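LacI family sugar-binding transcriptional regulator (Enterococcus faecalis V583, PDB 4RK0) probably represses transcription as a DNA-binding regulator of the LacI family and binds ribose in its sugar-binding domain. Local coordinates at residues S7-P15 / V64-I74; F21-V32 / Q231-T242. One frame throughout, in Å; residues are numbered along the deposited sequence.

How the contacts relate
Both contacts belong to the subdomain that carries the N-terminal strand, and their centres lie about 13 Å apart. Contact 1 pairs two parallel strands of its sheet; contact 2 packs together two helices, 20-35 and 233-249, that cover one face of that sheet. Strand 9-14 leads through a short loop into helix 20-35, linking the two contacts along the chain. They also touch in space: Val68 CG1 meets Thr240 CG2 at 3.6 Å, and Val12 CG1 lies 4.1 Å from Ile29 CD1. Toward the ribose, Pro15 CG packs 3.6 Å from Phe22 CZ. Contact 2 supplies Phe21, Phe22 and Gln231 to the pocket, while the side chain of Pro15 in contact 1 stays about 6 Å from the sugar.

Contact 1 (S7-P15 / V64-I74); sequences SKTIGVIVP and VDGFVIASSEI
Gly11 bonds to both sides of Phe67 in the partner strand: its N donates to Gly66 O at 2.8 Å, and its O accepts from Val68 N at 2.8 Å. Ile13 repeats the pattern around Ile69, with N to Val68 O at 2.9 Å and O receiving Ala70 N at 2.9 Å. This is regular parallel pairing, the strand axes 17° apart.

On the face carrying Phe67 and Ile13, the ring lies beside Gly11, which has no side chain to fill that place; CD1 comes within 3.8 Å of Gly11 CA. Val64 CG2 covers one face of the ring, offset toward its rim. On the opposite face of the sheet, Ile10 CG2, placed anti to the backbone N with CG1 at chi1 -56°, meets Val68 CG2 at 4.1 Å, and both side chains reach Leu244 of helix 233-249. Phe67 and Ile69 pack on Leu83 of helix 76-86, so helices sandwich the sheet, as expected of a periplasmic-binding-protein-like fold. Strand 39-44 bonds the other edge of 9-14.

Asp65 N bonds Thr9 O only weakly, whereas the four bonds of Gly11 and Ile13 are well formed and satisfy main-chain polar groups among buried apolar side chains.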
# COMPACT_ATOMS: atom_id res chain seq x y z
N SER A 7 -4.64 -27.56 9.08
CA SER A 7 -4.86 -26.57 7.97
C SER A 7 -3.68 -25.60 7.78
O SER A 7 -3.44 -25.13 6.67
CB SER A 7 -6.16 -25.79 8.20
OG SER A 7 -6.05 -24.92 9.32
N LYS A 8 -2.95 -25.32 8.87
CA LYS A 8 -1.80 -24.40 8.85
C LYS A 8 -2.20 -23.00 8.36
O LYS A 8 -1.60 -22.44 7.44
CB LYS A 8 -0.65 -24.99 8.04
CG LYS A 8 -0.02 -26.25 8.68
CD LYS A 8 1.47 -26.33 8.35
CE LYS A 8 2.06 -27.67 8.73
NZ LYS A 8 1.57 -28.77 7.85
N THR A 9 -3.22 -22.44 8.99
CA THR A 9 -3.77 -21.14 8.62
C THR A 9 -3.52 -20.14 9.74
O THR A 9 -3.69 -20.46 10.92
CB THR A 9 -5.28 -21.27 8.33
OG1 THR A 9 -5.96 -21.78 9.49
CG2 THR A 9 -5.54 -22.19 7.16
N ILE A 10 -3.12 -18.91 9.39
CA ILE A 10 -3.02 -17.82 10.36
C ILE A 10 -3.91 -16.63 9.97
O ILE A 10 -3.76 -16.09 8.88
CB ILE A 10 -1.60 -17.27 10.42
CG1 ILE A 10 -0.61 -18.38 10.76
CG2 ILE A 10 -1.52 -16.11 11.42
CD1 ILE A 10 -0.68 -18.87 12.19
N GLY A 11 -4.79 -16.19 10.87
CA GLY A 11 -5.63 -15.00 10.59
C GLY A 11 -4.95 -13.71 10.97
O GLY A 11 -4.39 -13.62 12.03
N VAL A 12 -4.96 -12.71 10.08
CA VAL A 12 -4.27 -11.47 10.35
C VAL A 12 -5.25 -10.33 10.23
O VAL A 12 -5.85 -10.16 9.18
CB VAL A 12 -3.15 -11.23 9.32
CG1 VAL A 12 -2.50 -9.87 9.60
CG2 VAL A 12 -2.14 -12.37 9.39
N ILE A 13 -5.45 -9.61 11.33
CA ILE A 13 -6.43 -8.57 11.44
C ILE A 13 -5.71 -7.24 11.58
O ILE A 13 -5.08 -6.95 12.59
CB ILE A 13 -7.33 -8.74 12.71
CG1 ILE A 13 -7.81 -10.18 12.88
CG2 ILE A 13 -8.46 -7.73 12.69
CD1 ILE A 13 -8.60 -10.75 11.74
N VAL A 14 -5.79 -6.41 10.54
CA VAL A 14 -5.17 -5.09 10.58
C VAL A 14 -6.21 -4.01 10.28
O VAL A 14 -7.25 -4.32 9.71
CB VAL A 14 -4.02 -4.99 9.57
CG1 VAL A 14 -2.92 -5.96 9.95
CG2 VAL A 14 -4.52 -5.28 8.18
N PRO A 15 -5.92 -2.76 10.63
CA PRO A 15 -6.84 -1.66 10.39
C PRO A 15 -7.13 -1.43 8.92
O PRO A 15 -8.27 -1.14 8.59
CB PRO A 15 -6.12 -0.46 11.01
CG PRO A 15 -5.27 -1.04 12.08
CD PRO A 15 -4.81 -2.35 11.50
N VAL A 64 -8.89 -21.45 13.12
CA VAL A 64 -7.56 -21.32 12.51
C VAL A 64 -6.53 -21.68 13.54
O VAL A 64 -6.82 -21.75 14.74
CB VAL A 64 -7.25 -19.89 11.97
CG1 VAL A 64 -8.18 -19.51 10.84
CG2 VAL A 64 -7.29 -18.85 13.08
N ASP A 65 -5.30 -21.87 13.07
CA ASP A 65 -4.21 -22.25 13.93
C ASP A 65 -3.72 -21.09 14.78
O ASP A 65 -3.17 -21.29 15.85
CB ASP A 65 -3.09 -22.86 13.09
CG ASP A 65 -3.55 -24.10 12.37
OD1 ASP A 65 -4.19 -24.96 13.01
OD2 ASP A 65 -3.31 -24.21 11.15
N GLY A 66 -3.94 -19.85 14.33
CA GLY A 66 -3.52 -18.72 15.15
C GLY A 66 -3.90 -17.38 14.54
O GLY A 66 -4.21 -17.32 13.36
N PHE A 67 -3.92 -16.36 15.38
CA PHE A 67 -4.34 -15.00 14.98
C PHE A 67 -3.29 -13.95 15.33
O PHE A 67 -2.77 -13.91 16.43
CB PHE A 67 -5.64 -14.56 15.70
CG PHE A 67 -6.90 -15.08 15.07
CD1 PHE A 67 -7.39 -14.52 13.91
CD2 PHE A 67 -7.61 -16.13 15.66
CE1 PHE A 67 -8.57 -15.00 13.33
CE2 PHE A 67 -8.78 -16.62 15.07
CZ PHE A 67 -9.25 -16.05 13.91
N VAL A 68 -3.01 -13.06 14.37
CA VAL A 68 -2.28 -11.83 14.66
C VAL A 68 -3.32 -10.70 14.70
O VAL A 68 -4.03 -10.52 13.72
CB VAL A 68 -1.28 -11.51 13.51
CG1 VAL A 68 -0.52 -10.23 13.82
CG2 VAL A 68 -0.31 -12.67 13.29
N ILE A 69 -3.35 -9.94 15.78
CA ILE A 69 -4.38 -8.92 16.04
C ILE A 69 -3.73 -7.56 16.23
O ILE A 69 -3.09 -7.28 17.22
CB ILE A 69 -5.33 -9.29 17.24
CG1 ILE A 69 -5.98 -10.65 16.98
CG2 ILE A 69 -6.39 -8.19 17.38
CD1 ILE A 69 -6.64 -11.31 18.18
N ALA A 70 -3.88 -6.72 15.21
CA ALA A 70 -3.31 -5.41 15.21
C ALA A 70 -4.39 -4.31 15.30
O ALA A 70 -4.05 -3.14 15.27
CB ALA A 70 -2.49 -5.19 13.93
N SER A 71 -5.67 -4.70 15.37
CA SER A 71 -6.81 -3.75 15.36
C SER A 71 -7.48 -3.76 16.73
O SER A 71 -7.70 -4.82 17.29
CB SER A 71 -7.81 -4.17 14.26
OG SER A 71 -9.09 -3.56 14.42
N SER A 72 -7.81 -2.58 17.25
CA SER A 72 -8.53 -2.43 18.54
C SER A 72 -10.02 -2.77 18.45
O SER A 72 -10.70 -2.76 19.47
CB SER A 72 -8.40 -0.98 19.05
OG SER A 72 -8.88 -0.10 18.05
N GLU A 73 -10.52 -3.05 17.25
CA GLU A 73 -11.89 -3.51 16.99
C GLU A 73 -12.15 -4.93 17.49
O GLU A 73 -13.29 -5.31 17.65
CB GLU A 73 -12.25 -3.36 15.50
CG GLU A 73 -12.33 -1.89 15.08
CD GLU A 73 -12.79 -1.68 13.64
OE1 GLU A 73 -13.18 -2.67 12.96
OE2 GLU A 73 -12.81 -0.51 13.20
N ILE A 74 -11.10 -5.71 17.78
CA ILE A 74 -11.29 -6.98 18.49
C ILE A 74 -11.16 -6.73 19.99
O ILE A 74 -10.13 -6.24 20.46
CB ILE A 74 -10.30 -8.04 18.01
CG1 ILE A 74 -10.39 -8.23 16.49
CG2 ILE A 74 -10.55 -9.36 18.73
CD1 ILE A 74 -11.65 -8.92 15.99

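Contact 2 (F21-V32 / Q231-T242); sequences FFAQLIRGIESV and QPVFQLGQTTAT. With RIB (alpha-D-ribofuranose), chain E.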
# COMPACT_ATOMS: atom_id res chain seq x y z
N PHE A 21 2.33 1.39 5.73
CA PHE A 21 2.75 0.78 6.99
C PHE A 21 2.22 -0.63 7.15
O PHE A 21 2.99 -1.55 7.48
CB PHE A 21 2.35 1.63 8.20
CG PHE A 21 2.74 1.03 9.51
CD1 PHE A 21 4.02 1.17 9.98
CD2 PHE A 21 1.85 0.26 10.22
CE1 PHE A 21 4.41 0.60 11.18
CE2 PHE A 21 2.24 -0.35 11.40
CZ PHE A 21 3.54 -0.16 11.89
N PHE A 22 0.92 -0.82 6.97
CA PHE A 22 0.32 -2.14 7.23
C PHE A 22 0.58 -3.09 6.09
O PHE A 22 0.67 -4.28 6.29
CB PHE A 22 -1.16 -2.05 7.49
CG PHE A 22 -1.47 -1.36 8.78
CD1 PHE A 22 -1.08 -1.91 9.98
CD2 PHE A 22 -2.05 -0.11 8.78
CE1 PHE A 22 -1.33 -1.25 11.15
CE2 PHE A 22 -2.32 0.53 9.93
CZ PHE A 22 -1.95 -0.03 11.13
N ALA A 23 0.81 -2.56 4.90
CA ALA A 23 1.22 -3.44 3.81
C ALA A 23 2.58 -4.06 4.07
O ALA A 23 2.79 -5.25 3.79
CB ALA A 23 1.20 -2.70 2.47
N GLN A 24 3.51 -3.27 4.62
CA GLN A 24 4.85 -3.78 4.92
C GLN A 24 4.82 -4.68 6.12
O GLN A 24 5.58 -5.64 6.20
CB GLN A 24 5.82 -2.62 5.14
CG GLN A 24 6.26 -1.92 3.88
CD GLN A 24 7.11 -2.79 2.96
OE1 GLN A 24 7.53 -3.90 3.31
NE2 GLN A 24 7.37 -2.28 1.77
N LEU A 25 3.95 -4.40 7.08
CA LEU A 25 3.70 -5.37 8.18
C LEU A 25 3.31 -6.73 7.63
O LEU A 25 3.85 -7.81 8.06
CB LEU A 25 2.63 -4.80 9.13
CG LEU A 25 2.24 -5.66 10.34
CD1 LEU A 25 3.41 -5.78 11.29
CD2 LEU A 25 1.06 -5.01 11.04
N ILE A 26 2.37 -6.75 6.70
CA ILE A 26 1.93 -7.99 6.10
C ILE A 26 3.09 -8.72 5.37
O ILE A 26 3.27 -9.90 5.57
CB ILE A 26 0.69 -7.79 5.20
CG1 ILE A 26 -0.56 -7.53 6.07
CG2 ILE A 26 0.46 -9.00 4.31
CD1 ILE A 26 -1.61 -6.72 5.36
N ARG A 27 3.86 -8.02 4.55
CA ARG A 27 5.05 -8.65 3.97
C ARG A 27 5.99 -9.28 4.99
O ARG A 27 6.54 -10.35 4.76
CB ARG A 27 5.86 -7.60 3.17
CG ARG A 27 5.18 -7.16 1.92
CD ARG A 27 6.10 -6.33 1.04
NE ARG A 27 7.28 -7.08 0.63
CZ ARG A 27 8.52 -6.91 1.09
NH1 ARG A 27 8.81 -6.01 2.03
NH2 ARG A 27 9.49 -7.66 0.60
N GLY A 28 6.20 -8.58 6.09
CA GLY A 28 7.02 -9.09 7.19
C GLY A 28 6.48 -10.41 7.69
O GLY A 28 7.20 -11.39 7.79
N ILE A 29 5.18 -10.45 7.96
CA ILE A 29 4.51 -11.69 8.39
C ILE A 29 4.57 -12.77 7.33
O ILE A 29 4.93 -13.94 7.62
CB ILE A 29 3.04 -11.41 8.75
CG1 ILE A 29 2.93 -10.53 9.98
CG2 ILE A 29 2.22 -12.70 8.91
CD1 ILE A 29 1.56 -9.86 10.13
N GLU A 30 4.24 -12.40 6.09
CA GLU A 30 4.20 -13.33 4.97
C GLU A 30 5.56 -14.01 4.82
O GLU A 30 5.65 -15.19 4.44
CB GLU A 30 3.89 -12.62 3.65
CG GLU A 30 2.44 -12.30 3.33
CD GLU A 30 1.74 -13.44 2.60
OE1 GLU A 30 1.41 -13.28 1.40
OE2 GLU A 30 1.54 -14.51 3.23
N SER A 31 6.61 -13.25 5.07
CA SER A 31 7.97 -13.75 4.84
C SER A 31 8.29 -14.91 5.75
O SER A 31 9.06 -15.80 5.39
CB SER A 31 9.03 -12.66 5.00
OG SER A 31 9.13 -12.17 6.32
N VAL A 32 7.73 -14.88 6.95
CA VAL A 32 7.94 -15.95 7.93
C VAL A 32 7.02 -17.13 7.66
O VAL A 32 7.48 -18.29 7.56
CB VAL A 32 7.81 -15.39 9.36
CG1 VAL A 32 7.69 -16.50 10.40
CG2 VAL A 32 9.01 -14.53 9.66
N GLN A 231 9.82 3.40 12.26
CA GLN A 231 9.44 2.12 12.89
C GLN A 231 9.97 0.98 12.05
O GLN A 231 9.88 1.05 10.84
CB GLN A 231 7.92 1.94 12.93
CG GLN A 231 7.17 2.93 13.82
CD GLN A 231 5.80 2.42 14.15
OE1 GLN A 231 5.67 1.38 14.82
NE2 GLN A 231 4.76 3.09 13.65
N PRO A 232 10.46 -0.09 12.69
CA PRO A 232 11.00 -1.24 11.98
C PRO A 232 9.90 -2.22 11.63
O PRO A 232 9.81 -3.29 12.23
CB PRO A 232 12.01 -1.83 12.99
CG PRO A 232 11.45 -1.47 14.33
CD PRO A 232 10.80 -0.12 14.13
N VAL A 233 9.08 -1.83 10.66
CA VAL A 233 7.80 -2.50 10.42
C VAL A 233 7.93 -3.85 9.79
O VAL A 233 7.18 -4.76 10.15
CB VAL A 233 6.73 -1.63 9.63
CG1 VAL A 233 7.20 -1.22 8.23
CG2 VAL A 233 5.41 -2.36 9.58
N PHE A 234 8.89 -4.01 8.88
CA PHE A 234 9.13 -5.33 8.27
C PHE A 234 9.52 -6.28 9.38
O PHE A 234 8.95 -7.38 9.50
CB PHE A 234 10.25 -5.28 7.22
CG PHE A 234 10.38 -6.53 6.45
CD1 PHE A 234 9.45 -6.85 5.51
CD2 PHE A 234 11.38 -7.45 6.72
CE1 PHE A 234 9.53 -8.02 4.78
CE2 PHE A 234 11.48 -8.63 5.99
CZ PHE A 234 10.56 -8.91 5.01
N GLN A 235 10.45 -5.82 10.21
CA GLN A 235 10.94 -6.60 11.33
C GLN A 235 9.87 -6.84 12.38
O GLN A 235 9.86 -7.88 13.01
CB GLN A 235 12.13 -5.92 11.97
CG GLN A 235 12.76 -6.72 13.11
CD GLN A 235 13.75 -5.89 13.90
OE1 GLN A 235 14.16 -4.82 13.48
NE2 GLN A 235 14.15 -6.40 15.05
N LEU A 236 8.99 -5.86 12.58
CA LEU A 236 7.83 -6.07 13.46
C LEU A 236 6.96 -7.22 12.95
O LEU A 236 6.56 -8.07 13.76
CB LEU A 236 7.01 -4.78 13.54
CG LEU A 236 5.73 -4.80 14.34
CD1 LEU A 236 5.97 -5.22 15.77
CD2 LEU A 236 5.09 -3.40 14.21
N GLY A 237 6.72 -7.28 11.63
CA GLY A 237 5.92 -8.34 11.06
C GLY A 237 6.63 -9.70 11.16
O GLY A 237 6.01 -10.70 11.48
N GLN A 238 7.93 -9.73 10.91
CA GLN A 238 8.67 -10.98 11.07
C GLN A 238 8.64 -11.49 12.52
O GLN A 238 8.41 -12.69 12.78
CB GLN A 238 10.12 -10.80 10.61
CG GLN A 238 10.23 -10.65 9.09
CD GLN A 238 11.67 -10.89 8.65
OE1 GLN A 238 12.60 -10.38 9.26
NE2 GLN A 238 11.84 -11.69 7.62
N THR A 239 8.91 -10.61 13.46
CA THR A 239 8.98 -10.98 14.86
C THR A 239 7.62 -11.45 15.39
O THR A 239 7.52 -12.42 16.14
CB THR A 239 9.45 -9.80 15.72
OG1 THR A 239 10.68 -9.25 15.23
CG2 THR A 239 9.66 -10.25 17.17
N THR A 240 6.57 -10.74 14.98
CA THR A 240 5.20 -11.10 15.34
C THR A 240 4.81 -12.50 14.88
O THR A 240 4.27 -13.29 15.65
CB THR A 240 4.23 -10.00 14.80
OG1 THR A 240 4.52 -8.75 15.46
CG2 THR A 240 2.82 -10.36 15.05
N ALA A 241 5.09 -12.83 13.62
CA ALA A 241 4.79 -14.16 13.07
C ALA A 241 5.64 -15.21 13.76
O ALA A 241 5.18 -16.32 14.02
CB ALA A 241 5.04 -14.20 11.57
N THR A 242 6.88 -14.85 14.06
CA THR A 242 7.83 -15.83 14.58
C THR A 242 7.35 -16.25 15.93
O THR A 242 7.27 -17.43 16.23
CB THR A 242 9.26 -15.28 14.63
OG1 THR A 242 9.69 -15.00 13.28
CG2 THR A 242 10.24 -16.30 15.24
O5 RIB E . 0.87 4.82 9.98
C5 RIB E . -0.16 3.96 10.46
C4 RIB E . -0.14 4.12 11.92
O4 RIB E . -1.22 3.43 12.60
C3 RIB E . 1.25 3.56 12.14
O3 RIB E . 1.95 4.67 12.69
C2 RIB E . 0.93 2.35 13.02
O2 RIB E . 1.77 2.29 14.14
C1 RIB E . -0.58 2.36 13.31
O1 RIB E . -0.87 2.25 14.69
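The sugar pocket of this periplasmic-binding-protein-like fold begins where helices 20-35 and 233-249 come together, with Phe21 between ribose and Val233. RIB C2 sits over one face of the Phe21 ring, 3.4 Å from CE2, and Val233 CG2 lies over the opposite face, 3.8 Å from the ring centroid. With CG anti to the backbone N (chi1 179°), the ring swings toward the second helix and into this slot. Phe22 adds CZ beside RIB C1. Gln231 NE2 donates an almost straight bond to RIB O2 (3.1 Å, 174° at the hydrogen) and also bonds Asp214, while its OE1 is held by Thr107; the amide is therefore fixed from both ends.

Farther from the sugar the helix axes approach to 6.6 Å at an angle of 42°. Such closeness depends on Gly28 and Gly237, whose CA atoms are 4.1 Å apart with no side chain between them. Leu25 CD1 rests on Gly237 CA, and Val32 CG1 closes on Ala241 CB at 3.7 Å. Leu25 and Leu236 both continue to Leu93 of strand 90-93, anchoring the pair to the sheet.

Phe234 is a knob in the hole formed by Gln24, Arg27, Gly28 and Ser31, with Gly28 CA over one face of its ring. The Arg27 guanidinium lies at a shallow incline to that ring. Its NH1 donates to a lone pair of Gln24 OE1, which lies in the guanidinium plane, tying together two residues that line the hole, and Arg27 O accepts from Gln47 of the second subunit. Beside the knob, Ser31 OG donates to Gly28 O in its own helix and accepts from Gln238 NE2 at 3.0 Å, the hydroxyl lying close to the plane of the Gln238 amide.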